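Local coordinates for succinoglycan biosynthesis protein (Bacillus cereus ATCC 14579, PDB 2QGM) that is of unproven function but belongs to the erythromycin esterase-like family and may take part in succinoglycan biosynthesis, at residues His84-Lys98 and Leu139-Met152. Sequence-based numbering, arbitrary orientation.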
ATOM      1  N   HIS A  84      10.949  -2.923   0.658  1.00 16.29           N
ATOM      2  CA  HIS A  84      10.677  -1.499   0.469  1.00 13.86           C
ATOM      3  C   HIS A  84      11.884  -0.864  -0.222  1.00 14.97           C
ATOM      4  O   HIS A  84      12.086   0.341  -0.142  1.00 15.47           O
ATOM      5  CB  HIS A  84      10.444  -0.816   1.821  1.00 15.60           C
ATOM      6  CG  HIS A  84       9.038  -0.930   2.323  1.00 16.90           C
ATOM      7  ND1 HIS A  84       8.724  -1.031   3.662  1.00 20.35           N
ATOM      8  CD2 HIS A  84       7.853  -0.905   1.665  1.00 15.48           C
ATOM      9  CE1 HIS A  84       7.411  -1.063   3.807  1.00 17.84           C
ATOM     10  NE2 HIS A  84       6.859  -0.987   2.609  1.00 22.74           N
ATOM     11  N   GLY A  85      12.689  -1.676  -0.906  1.00 15.63           N
ATOM     12  CA  GLY A  85      13.856  -1.125  -1.573  1.00 15.66           C
ATOM     13  C   GLY A  85      14.396  -1.867  -2.783  1.00 16.24           C
ATOM     14  O   GLY A  85      15.603  -1.848  -3.027  1.00 17.75           O
ATOM     15  N   SER A  86      13.515  -2.513  -3.540  1.00 16.20           N
ATOM     16  CA  SER A  86      13.916  -3.243  -4.742  1.00 17.73           C
ATOM     17  C   SER A  86      13.537  -2.436  -5.981  1.00 18.06           C
ATOM     18  O   SER A  86      12.361  -2.225  -6.254  1.00 16.18           O
ATOM     19  CB  SER A  86      13.228  -4.610  -4.782  1.00 18.80           C
ATOM     20  OG  SER A  86      13.646  -5.412  -3.687  1.00 20.11           O
ATOM     21  N   SER A  87      14.536  -1.993  -6.739  1.00 17.21           N
ATOM     22  CA  SER A  87      14.276  -1.186  -7.932  1.00 15.63           C
ATOM     23  C   SER A  87      13.259  -1.783  -8.896  1.00 18.61           C
ATOM     24  O   SER A  87      12.249  -1.148  -9.214  1.00 18.46           O
ATOM     25  CB  SER A  87      15.574  -0.904  -8.695  1.00 17.25           C
ATOM     26  OG  SER A  87      15.319  -0.135  -9.858  1.00 16.35           O
ATOM     27  N   GLU A  88      13.526  -2.995  -9.370  1.00 19.11           N
ATOM     28  CA  GLU A  88      12.639  -3.657 -10.324  1.00 19.15           C
ATOM     29  C   GLU A  88      11.236  -3.901  -9.805  1.00 16.68           C
ATOM     30  O   GLU A  88      10.294  -3.964 -10.593  1.00 17.27           O
ATOM     31  CB  GLU A  88      13.248  -4.983 -10.783  1.00 18.46           C
ATOM     32  CG  GLU A  88      14.622  -4.848 -11.416  1.00 20.80           C
ATOM     33  CD  GLU A  88      15.744  -4.806 -10.394  1.00 22.94           C
ATOM     34  OE1 GLU A  88      15.452  -4.738  -9.179  1.00 18.81           O
ATOM     35  OE2 GLU A  88      16.925  -4.844 -10.808  1.00 22.38           O
ATOM     36  N   ILE A  89      11.087  -4.063  -8.492  1.00 16.27           N
ATOM     37  CA  ILE A  89       9.748  -4.261  -7.951  1.00 14.04           C
ATOM     38  C   ILE A  89       8.959  -2.947  -8.062  1.00 13.57           C
ATOM     39  O   ILE A  89       7.824  -2.951  -8.526  1.00 12.54           O
ATOM     40  CB  ILE A  89       9.794  -4.760  -6.496  1.00 15.04           C
ATOM     41  CG1 ILE A  89      10.409  -6.162  -6.476  1.00 14.79           C
ATOM     42  CG2 ILE A  89       8.386  -4.791  -5.900  1.00 14.64           C
ATOM     43  CD1 ILE A  89      10.414  -6.841  -5.119  1.00 16.01           C
ATOM     44  N   PHE A  90       9.560  -1.828  -7.659  1.00 14.24           N
ATOM     45  CA  PHE A  90       8.874  -0.543  -7.769  1.00 15.19           C
ATOM     46  C   PHE A  90       8.520  -0.237  -9.232  1.00 15.27           C
ATOM     47  O   PHE A  90       7.402   0.190  -9.535  1.00 14.14           O
ATOM     48  CB  PHE A  90       9.729   0.615  -7.230  1.00 15.05           C
ATOM     49  CG  PHE A  90       9.886   0.625  -5.730  1.00 16.94           C
ATOM     50  CD1 PHE A  90       8.857   0.189  -4.902  1.00 16.06           C
ATOM     51  CD2 PHE A  90      11.051   1.116  -5.145  1.00 15.78           C
ATOM     52  CE1 PHE A  90       8.984   0.244  -3.516  1.00 15.97           C
ATOM     53  CE2 PHE A  90      11.189   1.176  -3.760  1.00 16.39           C
ATOM     54  CZ  PHE A  90      10.151   0.738  -2.943  1.00 16.33           C
ATOM     55  N   THR A  91       9.471  -0.444 -10.139  1.00 16.15           N
ATOM     56  CA  THR A  91       9.232  -0.162 -11.549  1.00 16.61           C
ATOM     57  C   THR A  91       8.185  -1.100 -12.148  1.00 15.10           C
ATOM     58  O   THR A  91       7.347  -0.666 -12.935  1.00 14.02           O
ATOM     59  CB  THR A  91      10.541  -0.249 -12.358  1.00 16.81           C
ATOM     60  OG1 THR A  91      11.444   0.761 -11.894  1.00 17.23           O
ATOM     61  CG2 THR A  91      10.270  -0.026 -13.842  1.00 16.24           C
HETATM   62  N   MSE A  92       8.223  -2.377 -11.776  1.00 15.73           N
HETATM   63  CA  MSE A  92       7.239  -3.320 -12.298  1.00 14.67           C
HETATM   64  C   MSE A  92       5.852  -2.958 -11.769  1.00 13.65           C
HETATM   65  O   MSE A  92       4.854  -3.131 -12.460  1.00 14.32           O
HETATM   66  CB  MSE A  92       7.597  -4.757 -11.909  1.00 15.83           C
HETATM   67  CG  MSE A  92       6.576  -5.829 -12.330  1.00 13.67           C
HETATM   68 SE   MSE A  92       6.450  -6.035 -14.261  1.00 24.89          SE
HETATM   69  CE  MSE A  92       4.730  -5.262 -14.590  1.00 23.11           C
ATOM     70  N   LYS A  93       5.781  -2.457 -10.540  1.00 14.07           N
ATOM     71  CA  LYS A  93       4.503  -2.057  -9.980  1.00 14.59           C
ATOM     72  C   LYS A  93       3.961  -0.849 -10.735  1.00 12.98           C
ATOM     73  O   LYS A  93       2.763  -0.716 -10.920  1.00 14.59           O
ATOM     74  CB  LYS A  93       4.634  -1.749  -8.486  1.00 12.82           C
ATOM     75  CG  LYS A  93       4.747  -3.004  -7.643  1.00 15.18           C
ATOM     76  CD  LYS A  93       4.866  -2.722  -6.156  1.00 16.69           C
ATOM     77  CE  LYS A  93       3.595  -2.129  -5.599  1.00 18.70           C
ATOM     78  NZ  LYS A  93       3.736  -1.925  -4.135  1.00 20.45           N
ATOM     79  N   PHE A  94       4.857   0.029 -11.162  1.00 13.80           N
ATOM     80  CA  PHE A  94       4.479   1.198 -11.945  1.00 14.64           C
ATOM     81  C   PHE A  94       3.898   0.686 -13.275  1.00 14.42           C
ATOM     82  O   PHE A  94       2.864   1.170 -13.733  1.00 13.90           O
ATOM     83  CB  PHE A  94       5.738   2.061 -12.139  1.00 14.65           C
ATOM     84  CG  PHE A  94       5.598   3.206 -13.113  1.00 16.41           C
ATOM     85  CD1 PHE A  94       4.355   3.658 -13.561  1.00 15.05           C
ATOM     86  CD2 PHE A  94       6.751   3.849 -13.573  1.00 16.58           C
ATOM     87  CE1 PHE A  94       4.271   4.733 -14.458  1.00 15.77           C
ATOM     88  CE2 PHE A  94       6.675   4.917 -14.463  1.00 16.30           C
ATOM     89  CZ  PHE A  94       5.433   5.369 -14.911  1.00 13.12           C
ATOM     90  N   ARG A  95       4.547  -0.307 -13.883  1.00 13.70           N
ATOM     91  CA  ARG A  95       4.033  -0.852 -15.137  1.00 15.64           C
ATOM     92  C   ARG A  95       2.630  -1.416 -14.900  1.00 14.57           C
ATOM     93  O   ARG A  95       1.714  -1.166 -15.680  1.00 15.74           O
ATOM     94  CB  ARG A  95       4.973  -1.940 -15.678  1.00 15.56           C
ATOM     95  CG  ARG A  95       4.511  -2.616 -16.956  1.00 19.25           C
ATOM     96  CD  ARG A  95       5.617  -3.503 -17.526  1.00 18.83           C
ATOM     97  NE  ARG A  95       5.137  -4.403 -18.572  1.00 18.40           N
ATOM     98  CZ  ARG A  95       4.798  -4.024 -19.799  1.00 20.83           C
ATOM     99  NH1 ARG A  95       4.890  -2.749 -20.159  1.00 19.46           N
ATOM    100  NH2 ARG A  95       4.349  -4.923 -20.669  1.00 20.54           N
ATOM    101  N   LEU A  96       2.464  -2.160 -13.808  1.00 15.29           N
ATOM    102  CA  LEU A  96       1.170  -2.741 -13.462  1.00 15.67           C
ATOM    103  C   LEU A  96       0.107  -1.657 -13.257  1.00 14.99           C
ATOM    104  O   LEU A  96      -1.006  -1.779 -13.749  1.00 13.13           O
ATOM    105  CB  LEU A  96       1.291  -3.587 -12.190  1.00 16.41           C
ATOM    106  CG  LEU A  96       1.228  -5.116 -12.275  1.00 21.08           C
ATOM    107  CD1 LEU A  96       1.636  -5.612 -13.655  1.00 19.38           C
ATOM    108  CD2 LEU A  96       2.109  -5.708 -11.175  1.00 18.23           C
ATOM    109  N   VAL A  97       0.456  -0.605 -12.525  1.00 14.87           N
ATOM    110  CA  VAL A  97      -0.462   0.503 -12.276  1.00 13.66           C
ATOM    111  C   VAL A  97      -0.882   1.115 -13.608  1.00 15.00           C
ATOM    112  O   VAL A  97      -2.069   1.323 -13.872  1.00 13.72           O
ATOM    113  CB  VAL A  97       0.208   1.596 -11.383  1.00 14.44           C
ATOM    114  CG1 VAL A  97      -0.666   2.853 -11.338  1.00 17.03           C
ATOM    115  CG2 VAL A  97       0.435   1.053  -9.970  1.00 16.17           C
ATOM    116  N   LYS A  98       0.091   1.380 -14.469  1.00 13.37           N
ATOM    117  CA  LYS A  98      -0.215   1.969 -15.765  1.00 14.80           C
ATOM    118  C   LYS A  98      -1.185   1.095 -16.562  1.00 14.26           C
ATOM    119  O   LYS A  98      -2.105   1.601 -17.211  1.00 15.61           O
ATOM    120  CB  LYS A  98       1.077   2.195 -16.552  1.00 13.78           C
ATOM    121  CG  LYS A  98       0.907   3.133 -17.731  1.00 20.61           C
ATOM    122  CD  LYS A  98       2.240   3.419 -18.399  1.00 23.86           C
ATOM    123  CE  LYS A  98       2.074   4.383 -19.551  1.00 27.74           C
ATOM    124  NZ  LYS A  98       3.350   4.540 -20.293  1.00 30.35           N
ATOM    125  N   LEU A 139      12.837   6.259   1.802  1.00 30.38           N
ATOM    126  CA  LEU A 139      12.853   4.964   1.147  1.00 25.33           C
ATOM    127  C   LEU A 139      11.925   5.089  -0.044  1.00 22.40           C
ATOM    128  O   LEU A 139      12.161   4.475  -1.072  1.00 22.38           O
ATOM    129  CB  LEU A 139      12.416   3.800   2.062  1.00 24.84           C
ATOM    130  CG  LEU A 139      13.323   3.348   3.223  1.00 22.61           C
ATOM    131  CD1 LEU A 139      13.122   1.854   3.445  1.00 24.34           C
ATOM    132  CD2 LEU A 139      14.794   3.608   2.918  1.00 22.71           C
ATOM    133  N   TYR A 140      10.883   5.912   0.073  1.00 20.69           N
ATOM    134  CA  TYR A 140       9.968   6.087  -1.052  1.00 19.36           C
ATOM    135  C   TYR A 140      10.312   7.179  -2.072  1.00 18.78           C
ATOM    136  O   TYR A 140       9.849   7.113  -3.210  1.00 18.88           O
ATOM    137  CB  TYR A 140       8.533   6.270  -0.557  1.00 17.67           C
ATOM    138  CG  TYR A 140       7.738   4.978  -0.566  1.00 20.47           C
ATOM    139  CD1 TYR A 140       8.372   3.740  -0.448  1.00 20.61           C
ATOM    140  CD2 TYR A 140       6.354   4.993  -0.696  1.00 22.77           C
ATOM    141  CE1 TYR A 140       7.646   2.552  -0.461  1.00 22.36           C
ATOM    142  CE2 TYR A 140       5.614   3.808  -0.706  1.00 22.77           C
ATOM    143  CZ  TYR A 140       6.271   2.591  -0.592  1.00 22.66           C
ATOM    144  OH  TYR A 140       5.557   1.417  -0.598  1.00 23.11           O
ATOM    145  N   PRO A 141      11.122   8.193  -1.697  1.00 18.99           N
ATOM    146  CA  PRO A 141      11.447   9.229  -2.690  1.00 20.33           C
ATOM    147  C   PRO A 141      12.523   8.707  -3.651  1.00 21.56           C
ATOM    148  O   PRO A 141      13.628   9.249  -3.711  1.00 23.46           O
ATOM    149  CB  PRO A 141      11.973  10.392  -1.837  1.00 20.69           C
ATOM    150  CG  PRO A 141      11.619  10.045  -0.436  1.00 23.75           C
ATOM    151  CD  PRO A 141      11.694   8.547  -0.389  1.00 18.97           C
ATOM    152  N   THR A 142      12.194   7.650  -4.387  1.00 20.45           N
ATOM    153  CA  THR A 142      13.130   7.036  -5.324  1.00 19.80           C
ATOM    154  C   THR A 142      12.838   7.459  -6.752  1.00 20.01           C
ATOM    155  O   THR A 142      11.751   7.941  -7.051  1.00 19.67           O
ATOM    156  CB  THR A 142      13.050   5.500  -5.262  1.00 21.65           C
ATOM    157  OG1 THR A 142      11.771   5.072  -5.752  1.00 22.89           O
ATOM    158  CG2 THR A 142      13.227   5.013  -3.830  1.00 20.20           C
ATOM    159  N   ASP A 143      13.812   7.274  -7.639  1.00 19.17           N
ATOM    160  CA  ASP A 143      13.616   7.628  -9.040  1.00 20.11           C
ATOM    161  C   ASP A 143      12.482   6.789  -9.615  1.00 18.35           C
ATOM    162  O   ASP A 143      11.673   7.287 -10.398  1.00 17.57           O
ATOM    163  CB  ASP A 143      14.882   7.374  -9.860  1.00 22.61           C
ATOM    164  CG  ASP A 143      16.029   8.288  -9.471  1.00 26.92           C
ATOM    165  OD1 ASP A 143      15.769   9.443  -9.063  1.00 29.09           O
ATOM    166  OD2 ASP A 143      17.193   7.857  -9.598  1.00 27.39           O
ATOM    167  N   GLU A 144      12.432   5.520  -9.210  1.00 18.34           N
ATOM    168  CA  GLU A 144      11.416   4.587  -9.690  1.00 18.20           C
ATOM    169  C   GLU A 144       9.993   5.047  -9.376  1.00 18.36           C
ATOM    170  O   GLU A 144       9.140   5.082 -10.262  1.00 17.46           O
ATOM    171  CB  GLU A 144      11.651   3.189  -9.091  1.00 19.54           C
ATOM    172  CG  GLU A 144      12.977   2.523  -9.498  1.00 20.63           C
ATOM    173  CD  GLU A 144      14.140   2.836  -8.558  1.00 20.88           C
ATOM    174  OE1 GLU A 144      13.983   3.694  -7.669  1.00 22.31           O
ATOM    175  OE2 GLU A 144      15.218   2.221  -8.709  1.00 19.74           O
ATOM    176  N   ILE A 145       9.740   5.401  -8.118  1.00 16.91           N
ATOM    177  CA  ILE A 145       8.409   5.835  -7.718  1.00 16.24           C
ATOM    178  C   ILE A 145       8.069   7.228  -8.236  1.00 15.13           C
ATOM    179  O   ILE A 145       6.958   7.468  -8.697  1.00 14.58           O
ATOM    180  CB  ILE A 145       8.246   5.784  -6.165  1.00 15.78           C
ATOM    181  CG1 ILE A 145       8.390   4.340  -5.693  1.00 16.07           C
ATOM    182  CG2 ILE A 145       6.884   6.339  -5.745  1.00 15.61           C
ATOM    183  CD1 ILE A 145       8.328   4.133  -4.190  1.00 15.88           C
ATOM    184  N   ILE A 146       9.026   8.147  -8.179  1.00 15.75           N
ATOM    185  CA  ILE A 146       8.774   9.492  -8.663  1.00 15.57           C
ATOM    186  C   ILE A 146       8.431   9.473 -10.145  1.00 14.59           C
ATOM    187  O   ILE A 146       7.630  10.273 -10.605  1.00 14.42           O
ATOM    188  CB  ILE A 146       9.979  10.396  -8.394  1.00 18.53           C
ATOM    189  CG1 ILE A 146      10.137  10.555  -6.881  1.00 21.16           C
ATOM    190  CG2 ILE A 146       9.782  11.746  -9.071  1.00 21.88           C
ATOM    191  CD1 ILE A 146      11.389  11.256  -6.456  1.00 23.43           C
ATOM    192  N   ALA A 147       9.015   8.532 -10.880  1.00 15.84           N
ATOM    193  CA  ALA A 147       8.728   8.413 -12.306  1.00 16.52           C
ATOM    194  C   ALA A 147       7.254   8.071 -12.491  1.00 16.54           C
ATOM    195  O   ALA A 147       6.620   8.545 -13.428  1.00 17.04           O
ATOM    196  CB  ALA A 147       9.598   7.332 -12.936  1.00 16.52           C
HETATM  197  N   MSE A 148       6.706   7.259 -11.589  1.00 16.87           N
HETATM  198  CA  MSE A 148       5.296   6.882 -11.672  1.00 16.99           C
HETATM  199  C   MSE A 148       4.415   8.079 -11.348  1.00 15.65           C
HETATM  200  O   MSE A 148       3.431   8.325 -12.034  1.00 15.17           O
HETATM  201  CB  MSE A 148       4.982   5.729 -10.716  1.00 16.96           C
HETATM  202  CG  MSE A 148       3.499   5.375 -10.598  1.00 16.36           C
HETATM  203 SE   MSE A 148       3.238   3.951  -9.338  1.00 22.15          SE
HETATM  204  CE  MSE A 148       3.737   4.863  -7.712  1.00 14.32           C
ATOM    205  N   ILE A 149       4.778   8.830 -10.312  1.00 14.90           N
ATOM    206  CA  ILE A 149       4.000   9.989  -9.930  1.00 15.84           C
ATOM    207  C   ILE A 149       3.946  10.991 -11.083  1.00 16.34           C
ATOM    208  O   ILE A 149       2.917  11.619 -11.324  1.00 16.30           O
ATOM    209  CB  ILE A 149       4.591  10.641  -8.666  1.00 15.55           C
ATOM    210  CG1 ILE A 149       4.524   9.641  -7.513  1.00 17.33           C
ATOM    211  CG2 ILE A 149       3.851  11.935  -8.337  1.00 18.11           C
ATOM    212  CD1 ILE A 149       5.162  10.105  -6.226  1.00 21.13           C
ATOM    213  N   GLU A 150       5.049  11.126 -11.810  1.00 17.44           N
ATOM    214  CA  GLU A 150       5.075  12.042 -12.941  1.00 18.70           C
ATOM    215  C   GLU A 150       4.138  11.550 -14.044  1.00 17.93           C
ATOM    216  O   GLU A 150       3.433  12.344 -14.662  1.00 15.95           O
ATOM    217  CB  GLU A 150       6.498  12.194 -13.467  1.00 19.52           C
ATOM    218  CG  GLU A 150       7.405  12.875 -12.458  1.00 27.07           C
ATOM    219  CD  GLU A 150       8.833  12.956 -12.932  1.00 29.64           C
ATOM    220  OE1 GLU A 150       9.347  11.923 -13.409  1.00 35.21           O
ATOM    221  OE2 GLU A 150       9.440  14.042 -12.824  1.00 33.17           O
ATOM    222  N   TRP A 151       4.123  10.242 -14.280  1.00 17.31           N
ATOM    223  CA  TRP A 151       3.226   9.690 -15.287  1.00 17.04           C
ATOM    224  C   TRP A 151       1.774   9.982 -14.910  1.00 16.49           C
ATOM    225  O   TRP A 151       0.946  10.317 -15.758  1.00 15.98           O
ATOM    226  CB  TRP A 151       3.401   8.176 -15.417  1.00 17.42           C
ATOM    227  CG  TRP A 151       2.290   7.573 -16.212  1.00 18.61           C
ATOM    228  CD1 TRP A 151       2.099   7.679 -17.554  1.00 18.93           C
ATOM    229  CD2 TRP A 151       1.137   6.893 -15.692  1.00 18.52           C
ATOM    230  NE1 TRP A 151       0.895   7.119 -17.908  1.00 19.69           N
ATOM    231  CE2 TRP A 151       0.284   6.629 -16.784  1.00 19.00           C
ATOM    232  CE3 TRP A 151       0.741   6.487 -14.411  1.00 19.89           C
ATOM    233  CZ2 TRP A 151      -0.946   5.980 -16.634  1.00 17.23           C
ATOM    234  CZ3 TRP A 151      -0.485   5.840 -14.263  1.00 19.23           C
ATOM    235  CH2 TRP A 151      -1.310   5.595 -15.370  1.00 21.21           C
HETATM  236  N   MSE A 152       1.459   9.843 -13.629  1.00 14.44           N
HETATM  237  CA  MSE A 152       0.098  10.102 -13.160  1.00 12.74           C
HETATM  238  C   MSE A 152      -0.299  11.547 -13.481  1.00 12.11           C
HETATM  239  O   MSE A 152      -1.424  11.817 -13.918  1.00 12.64           O
HETATM  240  CB  MSE A 152       0.002   9.849 -11.651  1.00 15.09           C
HETATM  241  CG  MSE A 152       0.223   8.396 -11.258  1.00 11.21           C
HETATM  242 SE   MSE A 152      -0.031   8.095  -9.377  1.00 23.59          SE
HETATM  243  CE  MSE A 152      -0.141   6.158  -9.437  1.00 15.85           C
TER
HETATM  244  O   HOH W   1      13.547   2.326  -1.471  1.00 17.33           O
HETATM  245  O   HOH W   2       9.878   3.338 -12.407  1.00 22.47           O
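Phe94 lies flat against the helix of Met148, whose CA stands 3.5 Å from the Phe94 ring centroid, almost on the ring normal. With CG anti to the backbone N (chi1 171°), the ring reaches over the neighbouring backbone, and its far end, CZ, comes 3.5 Å from Trp151 CB. Met148 is modelled as selenomethionine; its SE lies obliquely beside the same ring in a Met-aromatic contact and also touches Val97 CG2. A turn further on, the extended Lys98 chain runs over one face of the Trp151 indole, its CG 3.9 Å from the centroid of the six-membered ring, while Val97 CG1 packs against Met152 CE. Toward the helix starts, Ile145 CD1 sits over the centre of one Phe90 face in a CH-pi contact, 4° off the normal. His84, Phe90 and Tyr140 form an aromatic cluster in which Tyr140 turns its edge toward the His84 face in an offset edge-to-face pair; the Tyr140 hydroxyl is hydrogen-bonded to Glu81 OE2.

Among polar contacts, Ser87 OG donates to Glu144 OE2 (2.6 Å), meeting it on the anti side, somewhat out of the carboxylate plane; the same oxygen is hydrogen-bonded to His443 ND1. One water bridges the carbonyls of His84 and Leu139, another links Thr91 OG1 to Glu144 O. Thr142 OG1 accepts from Ile145 N (3.1 Å), an N-cap bond at the start of helix 143-152.

Helices 87-98 and 143-152 run nearly parallel, 14° apart with axes 8.7 Å at closest. Val97 and Met148 also touch strands 108-111 and 301-304, so the pair packs side by side on the central mixed sheet, as neighbouring helices do in layered alpha/beta folds.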